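PDB 2ZKT: 2,3-bisphosphoglycerate-independent phosphoglycerate mutase, which probably catalyses the interconversion of 2-phosphoglycerate and 3-phosphoglycerate in glycolysis, without needing 2,3-bisphosphoglycerate. Local coordinates for residues Pro28-Ala32 with Lys314-Ile320; Ala32-Met37 with Ile320-Asp324; Asp305-Asn311 with Pro350-His356; Val361-Ile365 with Arg377-Arg381. One frame throughout, in Å; residues are numbered along the deposited sequence.

Contact 1 (Pro28-Ala32 with Lys314-Ile320); sequences PLEYA and KLKAELI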
loop_
_atom_site.group_PDB
_atom_site.type_symbol
_atom_site.label_atom_id
_atom_site.label_comp_id
_atom_site.label_asym_id
_atom_site.label_seq_id
_atom_site.Cartn_x
_atom_site.Cartn_y
_atom_site.Cartn_z
ATOM N N PRO B 28 -0.047 6.467 6.573
ATOM C CA PRO B 28 -0.796 6.028 5.385
ATOM C C PRO B 28 0.141 5.674 4.223
ATOM O O PRO B 28 -0.091 4.702 3.503
ATOM C CB PRO B 28 -1.677 7.245 5.072
ATOM C CG PRO B 28 -2.006 7.747 6.455
ATOM C CD PRO B 28 -0.658 7.678 7.164
ATOM N N LEU B 29 1.197 6.464 4.050
ATOM C CA LEU B 29 2.154 6.231 2.973
ATOM C C LEU B 29 2.914 4.926 3.154
ATOM O O LEU B 29 3.171 4.221 2.181
ATOM C CB LEU B 29 3.170 7.386 2.875
ATOM C CG LEU B 29 4.378 7.107 1.943
ATOM C CD1 LEU B 29 3.906 6.657 0.559
ATOM C CD2 LEU B 29 5.228 8.374 1.834
ATOM N N GLU B 30 3.266 4.602 4.395
ATOM C CA GLU B 30 4.009 3.376 4.659
ATOM C C GLU B 30 3.087 2.166 4.503
ATOM O O GLU B 30 3.423 1.196 3.810
ATOM C CB GLU B 30 4.630 3.425 6.069
ATOM C CG GLU B 30 5.707 4.501 6.214
ATOM C CD GLU B 30 6.063 4.810 7.667
ATOM O OE1 GLU B 30 5.172 4.675 8.547
ATOM O OE2 GLU B 30 7.232 5.210 7.931
ATOM N N TYR B 31 1.910 2.265 5.130
ATOM C CA TYR B 31 0.872 1.225 5.117
ATOM C C TYR B 31 0.382 0.924 3.689
ATOM O O TYR B 31 0.261 -0.229 3.301
ATOM C CB TYR B 31 -0.314 1.692 5.983
ATOM C CG TYR B 31 -1.478 0.723 6.072
ATOM C CD1 TYR B 31 -1.440 -0.369 6.944
ATOM C CD2 TYR B 31 -2.630 0.907 5.297
ATOM C CE1 TYR B 31 -2.515 -1.253 7.044
ATOM C CE2 TYR B 31 -3.716 0.025 5.391
ATOM C CZ TYR B 31 -3.650 -1.052 6.267
ATOM O OH TYR B 31 -4.716 -1.932 6.374
ATOM N N ALA B 32 0.102 1.978 2.920
ATOM C CA ALA B 32 -0.389 1.844 1.547
ATOM C C ALA B 32 0.541 1.007 0.683
ATOM O O ALA B 32 1.752 1.117 0.785
ATOM C CB ALA B 32 -0.567 3.236 0.920
ATOM N N LYS B 314 -7.202 5.214 6.287
ATOM C CA LYS B 314 -7.362 4.150 5.295
ATOM C C LYS B 314 -7.643 4.775 3.926
ATOM O O LYS B 314 -7.033 4.404 2.917
ATOM C CB LYS B 314 -8.523 3.236 5.698
ATOM C CG LYS B 314 -8.369 2.555 7.059
ATOM C CD LYS B 314 -7.810 1.143 6.917
ATOM C CE LYS B 314 -7.958 0.358 8.220
ATOM N NZ LYS B 314 -7.492 -1.053 8.069
ATOM N N LEU B 315 -8.579 5.725 3.898
ATOM C CA LEU B 315 -8.933 6.395 2.651
ATOM C C LEU B 315 -7.701 7.073 2.057
ATOM O O LEU B 315 -7.434 6.942 0.853
ATOM C CB LEU B 315 -10.029 7.444 2.897
ATOM C CG LEU B 315 -10.388 8.302 1.672
ATOM C CD1 LEU B 315 -10.761 7.386 0.505
ATOM C CD2 LEU B 315 -11.541 9.249 2.008
ATOM N N LYS B 316 -6.954 7.795 2.899
ATOM C CA LYS B 316 -5.749 8.488 2.437
ATOM C C LYS B 316 -4.773 7.461 1.862
ATOM O O LYS B 316 -4.213 7.665 0.784
ATOM C CB LYS B 316 -5.091 9.267 3.588
ATOM C CG LYS B 316 -3.836 10.045 3.187
ATOM C CD LYS B 316 -3.369 10.948 4.340
ATOM C CE LYS B 316 -2.079 11.690 4.000
ATOM N NZ LYS B 316 -1.711 12.664 5.067
ATOM N N ALA B 317 -4.587 6.350 2.579
ATOM C CA ALA B 317 -3.690 5.293 2.112
ATOM C C ALA B 317 -4.215 4.761 0.767
ATOM O O ALA B 317 -3.440 4.509 -0.163
ATOM C CB ALA B 317 -3.615 4.152 3.149
ATOM N N GLU B 318 -5.536 4.601 0.672
ATOM C CA GLU B 318 -6.170 4.114 -0.557
ATOM C C GLU B 318 -5.857 5.090 -1.715
ATOM O O GLU B 318 -5.552 4.671 -2.841
ATOM C CB GLU B 318 -7.692 4.001 -0.336
ATOM C CG GLU B 318 -8.440 3.117 -1.337
ATOM C CD GLU B 318 -8.555 3.741 -2.723
ATOM O OE1 GLU B 318 -9.143 4.845 -2.839
ATOM O OE2 GLU B 318 -8.061 3.120 -3.694
ATOM N N LEU B 319 -5.923 6.392 -1.426
ATOM C CA LEU B 319 -5.631 7.398 -2.441
ATOM C C LEU B 319 -4.146 7.428 -2.830
ATOM O O LEU B 319 -3.794 7.669 -3.983
ATOM C CB LEU B 319 -6.066 8.760 -1.907
ATOM C CG LEU B 319 -7.595 8.861 -1.843
ATOM C CD1 LEU B 319 -8.080 10.080 -1.057
ATOM C CD2 LEU B 319 -8.244 8.940 -3.227
ATOM N N ILE B 320 -3.258 7.221 -1.817
ATOM C CA ILE B 320 -1.836 7.167 -2.155
ATOM C C ILE B 320 -1.558 5.995 -3.102
ATOM O O ILE B 320 -0.635 6.014 -3.913
ATOM C CB ILE B 320 -0.978 7.049 -0.870
ATOM C CG1 ILE B 320 -1.062 8.348 -0.039
ATOM C CG2 ILE B 320 0.505 6.835 -1.247
ATOM C CD1 ILE B 320 -0.348 8.244 1.324
#

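Contact 2 (Ala32-Met37 with Ile320-Asp324); sequences ANTPNM and IERAD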
loop_
_atom_site.group_PDB
_atom_site.type_symbol
_atom_site.label_atom_id
_atom_site.label_comp_id
_atom_site.label_asym_id
_atom_site.label_seq_id
_atom_site.Cartn_x
_atom_site.Cartn_y
_atom_site.Cartn_z
ATOM N N ALA B 32 0.102 1.978 2.920
ATOM C CA ALA B 32 -0.389 1.844 1.547
ATOM C C ALA B 32 0.541 1.007 0.683
ATOM O O ALA B 32 1.752 1.117 0.785
ATOM C CB ALA B 32 -0.567 3.236 0.920
ATOM N N ASN B 33 -0.034 0.167 -0.174
ATOM C CA ASN B 33 0.761 -0.666 -1.070
ATOM C C ASN B 33 1.193 0.223 -2.244
ATOM O O ASN B 33 0.379 0.587 -3.098
ATOM C CB ASN B 33 -0.088 -1.852 -1.561
ATOM C CG ASN B 33 0.664 -2.760 -2.522
ATOM O OD1 ASN B 33 1.808 -3.135 -2.271
ATOM N ND2 ASN B 33 0.014 -3.125 -3.624
ATOM N N THR B 34 2.483 0.564 -2.277
ATOM C CA THR B 34 3.036 1.442 -3.313
ATOM C C THR B 34 4.303 0.855 -3.938
ATOM O O THR B 34 5.393 1.430 -3.817
ATOM C CB THR B 34 3.394 2.818 -2.709
ATOM O OG1 THR B 34 4.405 2.640 -1.698
ATOM C CG2 THR B 34 2.165 3.455 -2.053
ATOM N N PRO B 35 4.171 -0.277 -4.656
ATOM C CA PRO B 35 5.340 -0.914 -5.282
ATOM C C PRO B 35 6.171 -0.047 -6.235
ATOM O O PRO B 35 7.373 -0.264 -6.367
ATOM C CB PRO B 35 4.729 -2.133 -5.977
ATOM C CG PRO B 35 3.369 -1.636 -6.387
ATOM C CD PRO B 35 2.914 -0.901 -5.131
ATOM N N ASN B 36 5.542 0.931 -6.901
ATOM C CA ASN B 36 6.258 1.799 -7.848
ATOM C C ASN B 36 7.138 2.850 -7.164
ATOM O O ASN B 36 8.289 3.057 -7.560
ATOM C CB ASN B 36 5.265 2.463 -8.819
ATOM C CG ASN B 36 4.710 1.467 -9.849
ATOM O OD1 ASN B 36 5.444 0.977 -10.704
ATOM N ND2 ASN B 36 3.417 1.154 -9.750
ATOM N N MET B 37 6.615 3.511 -6.137
ATOM C CA MET B 37 7.433 4.489 -5.427
ATOM C C MET B 37 8.559 3.740 -4.675
ATOM O O MET B 37 9.683 4.253 -4.561
ATOM C CB MET B 37 6.563 5.339 -4.476
ATOM C CG MET B 37 5.663 6.339 -5.242
ATOM S SD MET B 37 4.662 7.486 -4.237
ATOM C CE MET B 37 3.087 6.571 -4.069
ATOM N N ILE B 320 -3.258 7.221 -1.817
ATOM C CA ILE B 320 -1.836 7.167 -2.155
ATOM C C ILE B 320 -1.558 5.995 -3.102
ATOM O O ILE B 320 -0.635 6.014 -3.913
ATOM C CB ILE B 320 -0.978 7.049 -0.870
ATOM C CG1 ILE B 320 -1.062 8.348 -0.039
ATOM C CG2 ILE B 320 0.505 6.835 -1.247
ATOM C CD1 ILE B 320 -0.348 8.244 1.324
ATOM N N GLU B 321 -2.395 4.938 -2.962
ATOM C CA GLU B 321 -2.253 3.781 -3.849
ATOM C C GLU B 321 -2.681 4.115 -5.285
ATOM O O GLU B 321 -2.109 3.628 -6.251
ATOM C CB GLU B 321 -3.089 2.607 -3.296
ATOM C CG GLU B 321 -2.343 1.798 -2.218
ATOM C CD GLU B 321 -3.187 0.624 -1.740
ATOM O OE1 GLU B 321 -3.854 0.001 -2.552
ATOM O OE2 GLU B 321 -3.131 0.311 -0.556
ATOM N N ARG B 322 -3.703 4.958 -5.431
ATOM C CA ARG B 322 -4.147 5.351 -6.768
ATOM C C ARG B 322 -3.013 6.164 -7.409
ATOM O O ARG B 322 -2.762 6.078 -8.618
ATOM C CB ARG B 322 -5.448 6.172 -6.678
ATOM C CG ARG B 322 -6.666 5.304 -6.344
ATOM C CD ARG B 322 -7.931 6.116 -6.079
ATOM N NE ARG B 322 -8.214 7.074 -7.151
ATOM C CZ ARG B 322 -9.157 8.015 -7.071
ATOM N NH1 ARG B 322 -9.904 8.110 -5.969
ATOM N NH2 ARG B 322 -9.342 8.868 -8.077
ATOM N N ALA B 323 -2.316 6.949 -6.585
ATOM C CA ALA B 323 -1.197 7.746 -7.074
ATOM C C ALA B 323 -0.074 6.804 -7.527
ATOM O O ALA B 323 0.559 7.039 -8.566
ATOM C CB ALA B 323 -0.689 8.699 -5.960
ATOM N N ASP B 324 0.175 5.735 -6.763
ATOM C CA ASP B 324 1.244 4.813 -7.145
ATOM C C ASP B 324 0.993 4.233 -8.534
ATOM O O ASP B 324 1.923 4.125 -9.349
ATOM C CB ASP B 324 1.406 3.671 -6.127
ATOM C CG ASP B 324 2.775 2.986 -6.230
ATOM O OD1 ASP B 324 3.802 3.680 -6.019
ATOM O OD2 ASP B 324 2.836 1.763 -6.523
#

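Contact 3 (Asp305-Asn311 with Pro350-His356); sequences DAAGHDN and PCEVMNH. With ZN (zinc ion), chain H.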
loop_
_atom_site.group_PDB
_atom_site.type_symbol
_atom_site.label_atom_id
_atom_site.label_comp_id
_atom_site.label_asym_id
_atom_site.label_seq_id
_atom_site.Cartn_x
_atom_site.Cartn_y
_atom_site.Cartn_z
ATOM N N ASP B 305 -4.749 15.081 0.170
ATOM C CA ASP B 305 -4.856 16.110 1.199
ATOM C C ASP B 305 -6.228 16.195 1.866
ATOM O O ASP B 305 -6.328 16.554 3.052
ATOM C CB ASP B 305 -4.484 17.474 0.618
ATOM C CG ASP B 305 -4.517 18.577 1.661
ATOM O OD1 ASP B 305 -3.762 18.486 2.664
ATOM O OD2 ASP B 305 -5.305 19.536 1.474
ATOM N N ALA B 306 -7.287 15.865 1.119
ATOM C CA ALA B 306 -8.642 15.916 1.682
ATOM C C ALA B 306 -8.841 14.821 2.739
ATOM O O ALA B 306 -9.436 15.062 3.797
ATOM C CB ALA B 306 -9.677 15.772 0.579
ATOM N N ALA B 307 -8.334 13.620 2.458
ATOM C CA ALA B 307 -8.482 12.512 3.400
ATOM C C ALA B 307 -7.815 12.875 4.727
ATOM O O ALA B 307 -8.297 12.497 5.805
ATOM C CB ALA B 307 -7.868 11.249 2.825
ATOM N N GLY B 308 -6.706 13.622 4.632
ATOM C CA GLY B 308 -5.981 14.045 5.825
ATOM C C GLY B 308 -6.797 15.057 6.615
ATOM O O GLY B 308 -6.872 14.992 7.841
ATOM N N HIS B 309 -7.413 16.004 5.912
ATOM C CA HIS B 309 -8.230 17.013 6.574
ATOM C C HIS B 309 -9.433 16.360 7.268
ATOM O O HIS B 309 -9.877 16.833 8.317
ATOM C CB HIS B 309 -8.715 18.054 5.559
ATOM C CG HIS B 309 -7.769 19.206 5.368
ATOM N ND1 HIS B 309 -7.540 20.152 6.350
ATOM C CD2 HIS B 309 -6.997 19.562 4.310
ATOM C CE1 HIS B 309 -6.664 21.045 5.905
ATOM N NE2 HIS B 309 -6.319 20.709 4.669
ATOM N N ASP B 310 -9.946 15.268 6.691
ATOM C CA ASP B 310 -11.100 14.574 7.277
ATOM C C ASP B 310 -10.793 13.422 8.253
ATOM O O ASP B 310 -11.712 12.742 8.715
ATOM C CB ASP B 310 -12.022 14.059 6.165
ATOM C CG ASP B 310 -12.645 15.183 5.363
ATOM O OD1 ASP B 310 -13.236 16.098 5.983
ATOM O OD2 ASP B 310 -12.546 15.151 4.112
ATOM N N ASN B 311 -9.511 13.205 8.564
ATOM C CA ASN B 311 -9.102 12.145 9.495
ATOM C C ASN B 311 -9.549 10.751 9.034
ATOM O O ASN B 311 -10.214 10.012 9.778
ATOM C CB ASN B 311 -9.672 12.420 10.893
ATOM C CG ASN B 311 -8.996 11.592 11.970
ATOM O OD1 ASN B 311 -8.836 12.037 13.108
ATOM N ND2 ASN B 311 -8.585 10.379 11.612
ATOM N N PRO B 350 -1.376 15.479 8.680
ATOM C CA PRO B 350 -1.666 14.318 9.541
ATOM C C PRO B 350 -3.170 14.154 9.772
ATOM O O PRO B 350 -3.885 15.141 9.971
ATOM C CB PRO B 350 -0.929 14.657 10.847
ATOM C CG PRO B 350 0.118 15.661 10.440
ATOM C CD PRO B 350 -0.590 16.496 9.408
ATOM N N CYS B 351 -3.647 12.913 9.737
ATOM C CA CYS B 351 -5.063 12.650 9.970
ATOM C C CYS B 351 -5.429 13.056 11.409
ATOM O O CYS B 351 -6.503 13.614 11.649
ATOM C CB CYS B 351 -5.365 11.163 9.731
ATOM S SG CYS B 351 -5.279 10.669 7.974
ATOM N N GLU B 352 -4.526 12.804 12.358
ATOM C CA GLU B 352 -4.783 13.160 13.757
ATOM C C GLU B 352 -4.834 14.682 13.973
ATOM O O GLU B 352 -5.317 15.150 15.011
ATOM C CB GLU B 352 -3.713 12.564 14.692
ATOM C CG GLU B 352 -2.358 13.286 14.663
ATOM C CD GLU B 352 -1.470 12.948 15.866
ATOM O OE1 GLU B 352 -1.173 11.745 16.084
ATOM O OE2 GLU B 352 -1.069 13.890 16.590
ATOM N N VAL B 353 -4.325 15.451 13.011
ATOM C CA VAL B 353 -4.325 16.917 13.134
ATOM C C VAL B 353 -5.472 17.552 12.335
ATOM O O VAL B 353 -5.964 18.624 12.693
ATOM C CB VAL B 353 -2.969 17.526 12.657
ATOM C CG1 VAL B 353 -2.960 19.052 12.868
ATOM C CG2 VAL B 353 -1.820 16.887 13.414
ATOM N N MET B 354 -5.888 16.882 11.256
ATOM C CA MET B 354 -6.981 17.360 10.401
ATOM C C MET B 354 -6.695 18.728 9.774
ATOM O O MET B 354 -7.610 19.518 9.496
ATOM C CB MET B 354 -8.298 17.412 11.205
ATOM C CG MET B 354 -8.826 16.028 11.604
ATOM S SD MET B 354 -10.385 16.058 12.543
ATOM C CE MET B 354 -11.603 16.273 11.190
ATOM N N ASN B 355 -5.409 18.995 9.548
ATOM C CA ASN B 355 -4.960 20.243 8.944
ATOM C C ASN B 355 -3.458 20.121 8.715
ATOM O O ASN B 355 -2.831 19.171 9.185
ATOM C CB ASN B 355 -5.249 21.428 9.869
ATOM C CG ASN B 355 -5.546 22.707 9.097
ATOM O OD1 ASN B 355 -4.791 23.104 8.194
ATOM N ND2 ASN B 355 -6.651 23.363 9.451
ATOM N N HIS B 356 -2.883 21.079 7.990
ATOM C CA HIS B 356 -1.452 21.069 7.696
ATOM C C HIS B 356 -0.618 21.101 8.977
ATOM O O HIS B 356 -0.936 21.835 9.918
ATOM C CB HIS B 356 -1.078 22.287 6.846
ATOM C CG HIS B 356 -1.817 22.373 5.544
ATOM N ND1 HIS B 356 -1.493 23.299 4.564
ATOM C CD2 HIS B 356 -2.869 21.661 5.060
ATOM C CE1 HIS B 356 -2.316 23.153 3.533
ATOM N NE2 HIS B 356 -3.158 22.166 3.809
HETATM ZN ZN ZN H . -4.881 21.089 2.780
#

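Contact 4 (Val361-Ile365 with Arg377-Arg381); sequences VPLLI and RFGER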
loop_
_atom_site.group_PDB
_atom_site.type_symbol
_atom_site.label_atom_id
_atom_site.label_comp_id
_atom_site.label_asym_id
_atom_site.label_seq_id
_atom_site.Cartn_x
_atom_site.Cartn_y
_atom_site.Cartn_z
ATOM N N VAL B 361 8.441 16.501 5.016
ATOM C CA VAL B 361 7.780 15.608 4.079
ATOM C C VAL B 361 8.739 14.667 3.359
ATOM O O VAL B 361 9.811 15.072 2.910
ATOM C CB VAL B 361 6.998 16.434 3.019
ATOM C CG1 VAL B 361 6.173 15.506 2.124
ATOM C CG2 VAL B 361 6.097 17.441 3.711
ATOM N N PRO B 362 8.351 13.387 3.227
ATOM C CA PRO B 362 9.236 12.440 2.541
ATOM C C PRO B 362 9.452 12.890 1.102
ATOM O O PRO B 362 8.533 13.395 0.444
ATOM C CB PRO B 362 8.482 11.102 2.660
ATOM C CG PRO B 362 7.049 11.530 2.773
ATOM C CD PRO B 362 7.109 12.728 3.678
ATOM N N LEU B 363 10.685 12.707 0.630
ATOM C CA LEU B 363 11.083 13.112 -0.712
ATOM C C LEU B 363 11.932 12.031 -1.372
ATOM O O LEU B 363 12.782 11.421 -0.730
ATOM C CB LEU B 363 11.920 14.407 -0.631
ATOM C CG LEU B 363 12.754 14.823 -1.862
ATOM C CD1 LEU B 363 11.825 15.027 -3.068
ATOM C CD2 LEU B 363 13.527 16.112 -1.570
ATOM N N LEU B 364 11.709 11.801 -2.663
ATOM C CA LEU B 364 12.524 10.833 -3.370
ATOM C C LEU B 364 12.907 11.422 -4.728
ATOM O O LEU B 364 12.135 12.172 -5.336
ATOM C CB LEU B 364 11.775 9.502 -3.539
ATOM C CG LEU B 364 10.783 9.226 -4.681
ATOM C CD1 LEU B 364 11.489 9.194 -6.030
ATOM C CD2 LEU B 364 10.138 7.858 -4.430
ATOM N N ILE B 365 14.117 11.100 -5.178
ATOM C CA ILE B 365 14.601 11.548 -6.470
ATOM C C ILE B 365 15.267 10.345 -7.136
ATOM O O ILE B 365 16.095 9.650 -6.518
ATOM C CB ILE B 365 15.637 12.684 -6.335
ATOM C CG1 ILE B 365 15.021 13.861 -5.564
ATOM C CG2 ILE B 365 16.092 13.131 -7.724
ATOM C CD1 ILE B 365 16.012 14.993 -5.285
ATOM N N ARG B 377 12.279 1.276 0.448
ATOM C CA ARG B 377 10.885 1.662 0.209
ATOM C C ARG B 377 10.670 3.157 0.410
ATOM O O ARG B 377 11.545 3.858 0.934
ATOM C CB ARG B 377 9.938 0.897 1.140
ATOM C CG ARG B 377 9.735 -0.562 0.767
ATOM C CD ARG B 377 8.773 -1.232 1.740
ATOM N NE ARG B 377 9.206 -1.042 3.124
ATOM C CZ ARG B 377 10.336 -1.537 3.631
ATOM N NH1 ARG B 377 11.154 -2.261 2.867
ATOM N NH2 ARG B 377 10.658 -1.292 4.903
ATOM N N PHE B 378 9.502 3.652 0.000
ATOM C CA PHE B 378 9.207 5.075 0.149
ATOM C C PHE B 378 8.302 5.308 1.353
ATOM O O PHE B 378 7.134 4.932 1.346
ATOM C CB PHE B 378 8.556 5.635 -1.128
ATOM C CG PHE B 378 8.404 7.145 -1.125
ATOM C CD1 PHE B 378 9.484 7.971 -0.772
ATOM C CD2 PHE B 378 7.187 7.743 -1.466
ATOM C CE1 PHE B 378 9.360 9.365 -0.757
ATOM C CE2 PHE B 378 7.047 9.146 -1.456
ATOM C CZ PHE B 378 8.140 9.962 -1.098
ATOM N N GLY B 379 8.855 5.927 2.394
ATOM C CA GLY B 379 8.080 6.200 3.595
ATOM C C GLY B 379 8.798 7.199 4.488
ATOM O O GLY B 379 10.007 7.418 4.339
ATOM N N GLU B 380 8.068 7.799 5.426
ATOM C CA GLU B 380 8.666 8.787 6.316
ATOM C C GLU B 380 9.862 8.253 7.113
ATOM O O GLU B 380 10.889 8.934 7.203
ATOM C CB GLU B 380 7.611 9.372 7.272
ATOM C CG GLU B 380 6.578 10.251 6.563
ATOM C CD GLU B 380 5.328 9.478 6.139
ATOM O OE1 GLU B 380 5.448 8.293 5.745
ATOM O OE2 GLU B 380 4.218 10.065 6.202
ATOM N N ARG B 381 9.753 7.049 7.686
ATOM C CA ARG B 381 10.877 6.520 8.452
ATOM C C ARG B 381 12.075 6.190 7.566
ATOM O O ARG B 381 13.227 6.319 7.989
ATOM C CB ARG B 381 10.454 5.288 9.288
ATOM C CG ARG B 381 10.167 5.642 10.775
ATOM C CD ARG B 381 9.056 6.696 10.904
ATOM N NE ARG B 381 7.728 6.142 10.626
ATOM C CZ ARG B 381 6.996 5.459 11.512
ATOM N NH1 ARG B 381 7.453 5.248 12.741
ATOM N NH2 ARG B 381 5.816 4.968 11.169
#

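Contact 1 (Pro28-Ala32 with Lys314-Ile320)
Pro28, at the start of the short helix 28-31, and Ala317, in the middle of the segment from helix 313-331, bring their CA atoms to 4.4 Å, a close backbone approach, with the small Ala317 and Ala32 at the interface. Ala317 CB sits in the middle of the contact: it lies 3.6 Å from Pro28 O, 3.9 Å from Ala32 CB, and meets the edge of the Tyr31 ring near its plane at CD2. Ala32, where the chain leaves the helix, sets its CB 3.3 Å from Ala317 O. One turn further along, Ile320 reaches over to Pro28 and Leu29. With CG1 beside the backbone N (chi1 -68°) and the chain straight beyond it, CD1 comes to 3.6 Å from Leu29 N, while CG2 touches Leu29 CD1, the two side chains crossing at about a right angle. Lys316 runs its extended aliphatic part past Pro28, CG lying 4.0 Å from Pro28 CB; its ammonium continues beyond the proline to a salt bridge with Asp17 and a hydrogen bond to Gly14 O. At the more exposed border Lys314 bends at chi2 (-96°) and brings NZ within 3.4 Å of Tyr31 OH, a weak hydrogen bond reaching the ring obliquely. Tyr31 also packs on Pro35 of the second subunit, so this border lies close to the dimer interface. The contact is helix-to-helix packing in the alkaline-phosphatase-like alpha/beta fold, joining the early helix 28-31 to the long helix 313-331.

Contact 2 (Ala32-Met37 with Ile320-Asp324)
Ile320 presents its CG2 branch to two residues: Met37 CE at 3.8 Å and Thr34 CG2 at 3.9 Å, an apolar patch beside the polar part of the contact. Next comes Glu321, whose side chain runs extended along the loop at Ala32 and Asn33. Its CG packs against Ala32 CB and lies 3.1 Å from Asn33 O, and its OE2 accepts a nearly straight bond from Asn33 N (3.1 Å, 168°), the N-H coming in well out of the carboxylate plane. The loop held in this way leads from helix 28-31 to helix 35-43, and both helices pack on helix 313-331 in the alkaline-phosphatase-like fold. Near this loop, Asn33 of the second subunit packs on Asn33, and Tyr31 of that subunit on Pro35. Asp324 then carries the largest share of the contact. With CG anti to the backbone N (chi1 -161°), its carboxylate faces the first turn of helix 35-43 and accepts two backbone N-H groups, each through a syn lone pair: OD2 from Asn36 N at 2.9 Å and OD1 from Met37 N at 2.8 Å. The negative charge at that helix's amino end would probably be favoured by the helix dipole. Asn36 ND2 adds a weak bond to OD2, its amide plane turned 40° from the carboxylate, and Met37 CG passes Asp324 OD1 at 3.3 Å, the two side chains running antiparallel.

Contact 3 (Asp305-Asn311 with Pro350-His356)
Asp305, His309 and His356 bind a zinc ion in the two-metal centre expected of the alkaline phosphatase superfamily; the second zinc, about 4 Å from the His356 side chain, is held by Asp13, Ser60, Asp346 and His347. The first zinc is bound by Asp305 OD2 at 2.1 Å, His309 NE2 at 2.4 Å and His356 NE2 at 2.3 Å. The two histidine rings touch at their edges, neither covering the other, planes 46° apart. A second shell holds the ligands: His309 ND1 donates to Met354 O at 3.2 Å, from above that carbonyl's plane and off its lone pairs, while His356 ND1 is hydrogen-bonded to Ala58 O and Asp305 OD1 to Thr349 OG1. Away from the metal the helix ends in a Schellman motif at Asn311, and the loop packs against it. Met354 CA approaches Gly308 O at 3.5 Å with the hydrogen nearly in line (170°), and Met354, bent at chi3, lays CE 3.4 Å from His309 O and its CG against Asn311 CB. Cys351 SG lies near Gly308 CA. Helix 303-309 follows strand 296-301 and packs on helix 313-331 through Ala307, while residues 350-356 belong to the loop between strands 339-344 and 361-366.

Contact 4 (Val361-Ile365 with Arg377-Arg381)
Phe378 and Leu364 form the tight part of a strand-to-loop contact in the alkaline-phosphatase-like fold, where strand 361-366 runs antiparallel between strands 339-344 and 45-50 of the large mixed sheet. Leu364 CD2 lies over one face of the Phe378 ring, 3.9 Å from its centroid and 18° off the ring normal, in a CH-pi contact; Leu364 CB meets the rim at Phe378 CE1, 3.7 Å away. The leucine gets there by taking up the crowded position, its CG between the backbone N and the carbonyl carbon (chi1 84°). Pro362, two residues before it on the same side of the strand, sets CB 3.9 Å from Phe378 CE1, and its carbonyl O meets the ring edge near CZ. Leu29 and Met37 add further packing round the aromatic. Segment 377-381 loosens at its two ends, where the partly exposed Arg377 and Arg381 make no contact with the strand; Arg381 forms a salt bridge with Glu30. Past Gly379, at the N-cap position of helix 380-383, Glu380 touches the strand through its aliphatic part, the carboxylate being bonded to Thr27 OG1 and Asp17 N. That aliphatic part runs beside the proline ring, with Glu380 CG 3.8 Å from Pro362 CD.

How the contacts relate
Contacts 1 and 2 are consecutive patches of helix 313-331, their centres about 8 Å apart, sharing Ala32 and Ile320; helix 28-31 meets the first and helix 35-43 the second. Contact 3, about 12 Å from contact 1 centre to centre, touches it where Ala307 packs on Lys316, so the zinc-bearing helix 303-309 rests on the same helix. Along the chain the segments of contacts 1, 2 and 3 alternate, and contact 4 follows all three. Its centre is about 12 and 14 Å from those of contacts 2 and 1, which it reaches through Phe378, Pro362 and Leu364. Contacts 3 and 4 do not touch. Helices 28-31 and 35-43 thus lie between helix 313-331 and strand 361-366.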